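PDB 5I4A: argonaute protein from Marinitoga piezophila, which uses short guide RNAs with a 5'-hydroxyl end to bind and cleave complementary single-stranded DNA or RNA targets. Local coordinates for residues G109-S114 with T132-I137. Sequence-based numbering, arbitrary orientation.
Sequences GNNFIS and TYKIKI. With nucleotides of chain B.
A chi1 of 172° turns Lys134 CG away from its own backbone N, and the extended chain runs its methylenes past the amide of Asn111, whose CG lies beside its own backbone N (chi1 -67°), and carries NZ on to the guide phosphate that both side chains reach. They belong to an antiparallel beta hairpin of linker L1, where strands 111-120 and 127-140 pair. Phe112 and Tyr133 form a hydrogen-bonded pair, with Tyr133 N donating to Phe112 O at 3.0 Å; Phe112 N returns a bond to Tyr133 O, and Ile135 N adds one to Asn110 O. On the face carrying Asn111 and Lys134, Lys134 NZ bridges two phosphates, 2.8 Å from C9 OP1 and 3.0 Å from U10 OP1 of the guide RNA (chain B). Asn111 ND2 gives C9 OP1 a second, nearly straight bond (163°), while its OD1 accepts from Lys151 and sits 3.2 Å from Lys134 CB, so the amide lies against the lysine's aliphatic part. Cut back to an alanine, Lys134 would probably leave C9 OP1 and U10 OP1 without their shared ammonium partner and the Asn111 amide without much of its aliphatic cover. On the other face, Ile135 CG1 meets the edge of the Phe112 ring near its plane, 3.8 Å from CD2, and Phe99 of helix 84-101 stacks on the same ring. At the G1 bulge of Asn110 and Asn111, both opposite Lys107, the Asn110 amide addresses the adenine of A11 of chain B through two weak bonds, N6 to OD1 and ND2 to N7. Beside it, Lys136 NZ holds OP1 of the same nucleotide at 2.8 Å.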
ATOM      1  N   GLY A 109      -6.069 -12.198  -6.400  1.00 43.05           N
ATOM      2  CA  GLY A 109      -6.692 -11.369  -5.389  1.00 48.25           C
ATOM      3  C   GLY A 109      -8.172 -11.605  -5.200  1.00 46.82           C
ATOM      4  O   GLY A 109      -8.848 -10.755  -4.610  1.00 52.35           O
ATOM      5  N   ASN A 110      -8.696 -12.732  -5.687  1.00 38.57           N
ATOM      6  CA  ASN A 110     -10.114 -13.078  -5.582  1.00 35.80           C
ATOM      7  C   ASN A 110     -11.004 -12.047  -6.269  1.00 35.50           C
ATOM      8  O   ASN A 110     -12.114 -11.761  -5.810  1.00 43.32           O
ATOM      9  CB  ASN A 110     -10.537 -13.274  -4.122  1.00 35.63           C
ATOM     10  CG  ASN A 110      -9.997 -14.562  -3.529  1.00 40.44           C
ATOM     11  OD1 ASN A 110     -10.015 -15.611  -4.174  1.00 35.54           O
ATOM     12  ND2 ASN A 110      -9.503 -14.488  -2.299  1.00 44.03           N
ATOM     13  N   ASN A 111     -10.519 -11.483  -7.371  1.00 33.16           N
ATOM     14  CA  ASN A 111     -11.331 -10.652  -8.247  1.00 30.78           C
ATOM     15  C   ASN A 111     -12.032 -11.548  -9.258  1.00 39.33           C
ATOM     16  O   ASN A 111     -11.397 -12.410  -9.875  1.00 35.34           O
ATOM     17  CB  ASN A 111     -10.472  -9.611  -8.965  1.00 40.15           C
ATOM     18  CG  ASN A 111      -9.898  -8.577  -8.021  1.00 39.50           C
ATOM     19  OD1 ASN A 111     -10.551  -7.587  -7.701  1.00 45.33           O
ATOM     20  ND2 ASN A 111      -8.670  -8.801  -7.571  1.00 34.35           N
ATOM     21  N   PHE A 112     -13.337 -11.348  -9.421  1.00 29.94           N
ATOM     22  CA  PHE A 112     -14.145 -12.183 -10.303  1.00 38.94           C
ATOM     23  C   PHE A 112     -14.741 -11.309 -11.396  1.00 35.21           C
ATOM     24  O   PHE A 112     -15.579 -10.441 -11.126  1.00 43.92           O
ATOM     25  CB  PHE A 112     -15.217 -12.929  -9.516  1.00 34.93           C
ATOM     26  CG  PHE A 112     -14.656 -13.962  -8.582  1.00 37.63           C
ATOM     27  CD1 PHE A 112     -14.115 -15.138  -9.077  1.00 37.29           C
ATOM     28  CD2 PHE A 112     -14.649 -13.754  -7.214  1.00 37.51           C
ATOM     29  CE1 PHE A 112     -13.589 -16.090  -8.226  1.00 29.82           C
ATOM     30  CE2 PHE A 112     -14.123 -14.702  -6.358  1.00 29.86           C
ATOM     31  CZ  PHE A 112     -13.592 -15.870  -6.864  1.00 29.85           C
ATOM     32  N   ILE A 113     -14.303 -11.548 -12.625  1.00 32.86           N
ATOM     33  CA  ILE A 113     -14.674 -10.733 -13.774  1.00 36.20           C
ATOM     34  C   ILE A 113     -15.935 -11.319 -14.391  1.00 33.78           C
ATOM     35  O   ILE A 113     -15.937 -12.474 -14.831  1.00 33.96           O
ATOM     36  CB  ILE A 113     -13.529 -10.688 -14.796  1.00 36.45           C
ATOM     37  CG1 ILE A 113     -12.290 -10.032 -14.187  1.00 31.38           C
ATOM     38  CG2 ILE A 113     -13.957  -9.979 -16.058  1.00 33.78           C
ATOM     39  CD1 ILE A 113     -11.051 -10.167 -15.050  1.00 30.01           C
ATOM     40  N   SER A 114     -17.007 -10.533 -14.426  1.00 52.58           N
ATOM     41  CA  SER A 114     -18.229 -10.988 -15.073  1.00 52.63           C
ATOM     42  C   SER A 114     -18.052 -11.021 -16.586  1.00 52.76           C
ATOM     43  O   SER A 114     -17.348 -10.193 -17.171  1.00 52.88           O
ATOM     44  CB  SER A 114     -19.405 -10.082 -14.709  1.00 52.74           C
ATOM     45  OG  SER A 114     -20.573 -10.455 -15.420  1.00 52.81           O
ATOM     46  N   THR A 132     -16.915  -6.226 -12.299  1.00 46.98           N
ATOM     47  CA  THR A 132     -16.073  -7.116 -11.517  1.00 35.42           C
ATOM     48  C   THR A 132     -16.463  -7.030 -10.049  1.00 33.92           C
ATOM     49  O   THR A 132     -16.894  -5.982  -9.562  1.00 32.31           O
ATOM     50  CB  THR A 132     -14.580  -6.764 -11.704  1.00 32.44           C
ATOM     51  OG1 THR A 132     -14.256  -6.796 -13.100  1.00 28.94           O
ATOM     52  CG2 THR A 132     -13.678  -7.744 -10.969  1.00 29.88           C
ATOM     53  N   TYR A 133     -16.325  -8.157  -9.351  1.00 29.47           N
ATOM     54  CA  TYR A 133     -16.561  -8.230  -7.916  1.00 34.44           C
ATOM     55  C   TYR A 133     -15.354  -8.866  -7.245  1.00 29.91           C
ATOM     56  O   TYR A 133     -14.942  -9.971  -7.617  1.00 31.45           O
ATOM     57  CB  TYR A 133     -17.824  -9.038  -7.595  1.00 35.97           C
ATOM     58  CG  TYR A 133     -19.118  -8.322  -7.913  1.00 37.95           C
ATOM     59  CD1 TYR A 133     -19.608  -7.333  -7.071  1.00 39.51           C
ATOM     60  CD2 TYR A 133     -19.859  -8.648  -9.043  1.00 39.21           C
ATOM     61  CE1 TYR A 133     -20.792  -6.680  -7.347  1.00 35.95           C
ATOM     62  CE2 TYR A 133     -21.047  -7.999  -9.328  1.00 41.79           C
ATOM     63  CZ  TYR A 133     -21.508  -7.017  -8.476  1.00 46.32           C
ATOM     64  OH  TYR A 133     -22.690  -6.370  -8.756  1.00 54.38           O
ATOM     65  N   LYS A 134     -14.783  -8.165  -6.270  1.00 35.83           N
ATOM     66  CA  LYS A 134     -13.712  -8.697  -5.441  1.00 29.61           C
ATOM     67  C   LYS A 134     -14.300  -9.164  -4.117  1.00 30.53           C
ATOM     68  O   LYS A 134     -15.047  -8.423  -3.466  1.00 37.53           O
ATOM     69  CB  LYS A 134     -12.622  -7.653  -5.200  1.00 28.39           C
ATOM     70  CG  LYS A 134     -11.581  -8.100  -4.191  1.00 41.87           C
ATOM     71  CD  LYS A 134     -10.277  -7.339  -4.345  1.00 42.40           C
ATOM     72  CE  LYS A 134      -9.282  -7.765  -3.276  1.00 35.55           C
ATOM     73  NZ  LYS A 134      -7.902  -7.299  -3.569  1.00 42.82           N
ATOM     74  N   ILE A 135     -13.955 -10.386  -3.719  1.00 29.09           N
ATOM     75  CA  ILE A 135     -14.590 -11.071  -2.601  1.00 43.06           C
ATOM     76  C   ILE A 135     -13.523 -11.428  -1.576  1.00 39.35           C
ATOM     77  O   ILE A 135     -12.469 -11.965  -1.934  1.00 36.70           O
ATOM     78  CB  ILE A 135     -15.336 -12.333  -3.073  1.00 37.73           C
ATOM     79  CG1 ILE A 135     -16.223 -12.016  -4.279  1.00 39.30           C
ATOM     80  CG2 ILE A 135     -16.173 -12.893  -1.959  1.00 39.74           C
ATOM     81  CD1 ILE A 135     -17.423 -11.162  -3.954  1.00 37.97           C
ATOM     82  N   LYS A 136     -13.800 -11.139  -0.305  1.00 40.23           N
ATOM     83  CA  LYS A 136     -12.902 -11.483   0.789  1.00 32.74           C
ATOM     84  C   LYS A 136     -13.715 -11.995   1.970  1.00 34.65           C
ATOM     85  O   LYS A 136     -14.890 -11.658   2.129  1.00 36.58           O
ATOM     86  CB  LYS A 136     -12.047 -10.282   1.216  1.00 29.39           C
ATOM     87  CG  LYS A 136     -10.969  -9.908   0.212  1.00 49.20           C
ATOM     88  CD  LYS A 136     -10.014 -11.066  -0.004  1.00 58.37           C
ATOM     89  CE  LYS A 136      -8.794 -10.639  -0.797  1.00 60.36           C
ATOM     90  NZ  LYS A 136      -7.676 -11.608  -0.624  1.00 62.44           N
ATOM     91  N   ILE A 137     -13.072 -12.814   2.800  1.00 32.08           N
ATOM     92  CA  ILE A 137     -13.709 -13.468   3.938  1.00 28.86           C
ATOM     93  C   ILE A 137     -13.202 -12.817   5.217  1.00 31.59           C
ATOM     94  O   ILE A 137     -11.991 -12.635   5.390  1.00 32.89           O
ATOM     95  CB  ILE A 137     -13.431 -14.981   3.942  1.00 30.65           C
ATOM     96  CG1 ILE A 137     -14.071 -15.645   2.721  1.00 27.50           C
ATOM     97  CG2 ILE A 137     -13.932 -15.619   5.229  1.00 29.66           C
ATOM     98  CD1 ILE A 137     -13.775 -17.124   2.611  1.00 28.41           C
TER
ATOM     99  P     C B   9      -5.694  -6.329  -6.468  1.00 67.10           P
ATOM    100  OP1   C B   9      -7.130  -6.409  -6.101  1.00 69.76           O
ATOM    101  OP2   C B   9      -5.105  -5.016  -6.835  1.00 71.64           O
ATOM    102  O5'   C B   9      -4.843  -6.945  -5.270  1.00 64.61           O
ATOM    103  C5'   C B   9      -5.195  -8.198  -4.702  1.00 70.06           C
ATOM    104  C4'   C B   9      -4.006  -9.116  -4.578  1.00 72.06           C
ATOM    105  O4'   C B   9      -3.078  -8.858  -5.662  1.00 70.97           O
ATOM    106  C3'   C B   9      -3.166  -8.957  -3.321  1.00 72.13           C
ATOM    107  O3'   C B   9      -3.709  -9.651  -2.208  1.00 74.23           O
ATOM    108  C2'   C B   9      -1.809  -9.492  -3.759  1.00 70.05           C
ATOM    109  O2'   C B   9      -1.807 -10.911  -3.758  1.00 67.03           O
ATOM    110  C1'   C B   9      -1.750  -9.014  -5.209  1.00 71.35           C
ATOM    111  P     A B  11      -6.900 -13.889   2.772  1.00 83.25           P
ATOM    112  OP1   A B  11      -7.237 -13.568   1.364  1.00 87.55           O
ATOM    113  OP2   A B  11      -7.977 -13.971   3.792  1.00 78.26           O
ATOM    114  O5'   A B  11      -6.110 -15.269   2.760  1.00 76.37           O
ATOM    115  C5'   A B  11      -5.886 -16.000   3.954  1.00 73.83           C
ATOM    116  C4'   A B  11      -5.526 -17.426   3.643  1.00 77.77           C
ATOM    117  O4'   A B  11      -6.693 -18.097   3.097  1.00 76.15           O
ATOM    118  C3'   A B  11      -4.453 -17.584   2.574  1.00 82.43           C
ATOM    119  O3'   A B  11      -3.122 -17.507   3.072  1.00 87.17           O
ATOM    120  C2'   A B  11      -4.804 -18.917   1.923  1.00 79.99           C
ATOM    121  O2'   A B  11      -4.330 -20.015   2.691  1.00 78.23           O
ATOM    122  C1'   A B  11      -6.326 -18.896   1.995  1.00 75.76           C
ATOM    123  N9    A B  11      -6.918 -18.303   0.782  1.00 62.06           N
ATOM    124  C8    A B  11      -7.159 -16.981   0.485  1.00 51.09           C
ATOM    125  N7    A B  11      -7.706 -16.798  -0.694  1.00 50.51           N
ATOM    126  C5    A B  11      -7.828 -18.091  -1.197  1.00 52.43           C
ATOM    127  C6    A B  11      -8.331 -18.608  -2.403  1.00 53.98           C
ATOM    128  N6    A B  11      -8.838 -17.850  -3.385  1.00 53.84           N
ATOM    129  N1    A B  11      -8.298 -19.946  -2.568  1.00 55.73           N
ATOM    130  C2    A B  11      -7.798 -20.722  -1.598  1.00 55.93           C
ATOM    131  N3    A B  11      -7.295 -20.356  -0.425  1.00 54.59           N
ATOM    132  C4    A B  11      -7.344 -19.019  -0.295  1.00 57.78           C
ATOM    133  P     U B  10      -4.524  -8.865  -1.066  1.00 71.61           P
ATOM    134  OP1   U B  10      -5.808  -8.435  -1.666  1.00 65.95           O
ATOM    135  OP2   U B  10      -3.607  -7.836  -0.518  1.00 74.81           O
ATOM    136  O5'   U B  10      -4.811  -9.985   0.027  1.00 70.30           O
ATOM    137  O3'   U B  10      -5.810 -12.825   3.278  1.00 85.69           O
TER